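Local coordinates for zinc-type alcohol dehydrogenase-like protein YAHK (Escherichia coli, PDB 1UUF), which reduces a wide range of aldehydes to their alcohols, with NADPH strongly preferred over NADH, and binds two zinc ions per subunit, at residues Asp325-Glu329 with His330-Ala334. Residues are numbered along the deposited sequence; the frame is centred on the assembly and turned at random.
Sequences DFCAE and HGIVA
I332 N donates to C327 O at 2.8 Å where helix 317-330 ends. The N-H...O angle is 155°. G331 N adds a weak bond of 3.4 Å to A328 O. G331 leaves the helix with positive phi, a conformation that favours glycine. Together these features make a Schellman motif, which closes the helix and sends the chain on toward strand 336-339.

The aromatic contact lies one turn back. F326 CG is anti to the backbone N (chi1 176°), which carries the ring up beside H330. H330 CD2 sits over one face of the F326 ring, toward its rim. The two planes are 48° apart, and F326 CE1 comes within 3.3 Å of H330 NE2. On the other side of the imidazole, the E329 side chain runs alongside, with OE2 3.0 Å from H330 NE2.

The apolar contacts involve I332. Its CD1 meets F326 CE2 at 3.9 Å, and its CB lies at the same distance from C327 CB. Helix 205-216 packs here too: F326 and I332 touch A216, and C327 touches L213. F326 also makes a cation-pi contact with R188.

With an alanine in place of F326, a gap is likely to open beside I332 CD1, and the H330 imidazole, without the ring under its CD2, would be freer to turn. The chemistry implies a helix end closed by main-chain bonds and covered on one flank by apolar side chains.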
loop_
_atom_site.group_PDB
_atom_site.type_symbol
_atom_site.label_atom_id
_atom_site.label_comp_id
_atom_site.label_asym_id
_atom_site.label_seq_id
_atom_site.Cartn_x
_atom_site.Cartn_y
_atom_site.Cartn_z
ATOM N N ASP A 325 -25.926 -12.013 -2.757
ATOM C CA ASP A 325 -27.186 -11.536 -2.188
ATOM C C ASP A 325 -27.412 -10.079 -2.592
ATOM O O ASP A 325 -28.512 -9.696 -3.002
ATOM C CB ASP A 325 -27.166 -11.645 -0.661
ATOM C CG ASP A 325 -27.064 -13.081 -0.172
ATOM O OD1 ASP A 325 -27.328 -14.011 -0.966
ATOM O OD2 ASP A 325 -26.732 -13.275 1.018
ATOM N N PHE A 326 -26.359 -9.281 -2.465
ATOM C CA PHE A 326 -26.381 -7.863 -2.823
ATOM C C PHE A 326 -26.756 -7.707 -4.299
ATOM O O PHE A 326 -27.613 -6.900 -4.654
ATOM C CB PHE A 326 -24.992 -7.259 -2.566
ATOM C CG PHE A 326 -24.853 -5.819 -2.977
ATOM C CD1 PHE A 326 -25.297 -4.793 -2.148
ATOM C CD2 PHE A 326 -24.247 -5.489 -4.184
ATOM C CE1 PHE A 326 -25.132 -3.455 -2.518
ATOM C CE2 PHE A 326 -24.079 -4.158 -4.564
ATOM C CZ PHE A 326 -24.522 -3.140 -3.728
ATOM N N CYS A 327 -26.111 -8.486 -5.162
ATOM C CA CYS A 327 -26.395 -8.415 -6.586
ATOM C C CYS A 327 -27.814 -8.874 -6.904
ATOM O O CYS A 327 -28.460 -8.331 -7.799
ATOM C CB CYS A 327 -25.384 -9.254 -7.374
ATOM S SG CYS A 327 -23.720 -8.525 -7.400
ATOM N N ALA A 328 -28.308 -9.865 -6.169
ATOM C CA ALA A 328 -29.662 -10.352 -6.416
ATOM C C ALA A 328 -30.673 -9.269 -6.052
ATOM O O ALA A 328 -31.617 -9.007 -6.801
ATOM C CB ALA A 328 -29.933 -11.614 -5.598
ATOM N N GLU A 329 -30.469 -8.632 -4.907
ATOM C CA GLU A 329 -31.390 -7.591 -4.466
ATOM C C GLU A 329 -31.352 -6.353 -5.349
ATOM O O GLU A 329 -32.356 -5.654 -5.478
ATOM C CB GLU A 329 -31.109 -7.203 -3.009
ATOM C CG GLU A 329 -29.698 -6.737 -2.726
ATOM C CD GLU A 329 -29.529 -6.242 -1.300
ATOM O OE1 GLU A 329 -29.873 -6.992 -0.362
ATOM O OE2 GLU A 329 -29.050 -5.102 -1.117
ATOM N N HIS A 330 -30.204 -6.089 -5.966
ATOM C CA HIS A 330 -30.053 -4.924 -6.830
ATOM C C HIS A 330 -30.179 -5.219 -8.322
ATOM O O HIS A 330 -30.070 -4.312 -9.146
ATOM C CB HIS A 330 -28.711 -4.247 -6.550
ATOM C CG HIS A 330 -28.642 -3.588 -5.207
ATOM N ND1 HIS A 330 -29.208 -2.357 -4.953
ATOM C CD2 HIS A 330 -28.110 -4.007 -4.035
ATOM C CE1 HIS A 330 -29.026 -2.045 -3.681
ATOM N NE2 HIS A 330 -28.364 -3.030 -3.102
ATOM N N GLY A 331 -30.408 -6.482 -8.667
ATOM C CA GLY A 331 -30.552 -6.857 -10.065
ATOM C C GLY A 331 -29.282 -6.695 -10.876
ATOM O O GLY A 331 -29.321 -6.402 -12.072
ATOM N N ILE A 332 -28.146 -6.901 -10.223
ATOM C CA ILE A 332 -26.857 -6.771 -10.880
ATOM C C ILE A 332 -26.367 -8.098 -11.442
ATOM O O ILE A 332 -26.333 -9.103 -10.737
ATOM C CB ILE A 332 -25.798 -6.251 -9.894
ATOM C CG1 ILE A 332 -26.217 -4.872 -9.378
ATOM C CG2 ILE A 332 -24.431 -6.197 -10.572
ATOM C CD1 ILE A 332 -25.354 -4.360 -8.252
ATOM N N VAL A 333 -26.000 -8.089 -12.717
ATOM C CA VAL A 333 -25.469 -9.271 -13.386
ATOM C C VAL A 333 -24.388 -8.797 -14.343
ATOM O O VAL A 333 -24.250 -7.596 -14.587
ATOM C CB VAL A 333 -26.545 -10.024 -14.208
ATOM C CG1 VAL A 333 -27.653 -10.501 -13.298
ATOM C CG2 VAL A 333 -27.097 -9.127 -15.304
ATOM N N ALA A 334 -23.621 -9.736 -14.881
ATOM C CA ALA A 334 -22.565 -9.397 -15.824
ATOM C C ALA A 334 -23.163 -9.280 -17.221
ATOM O O ALA A 334 -24.217 -9.853 -17.493
ATOM C CB ALA A 334 -21.492 -10.483 -15.818
#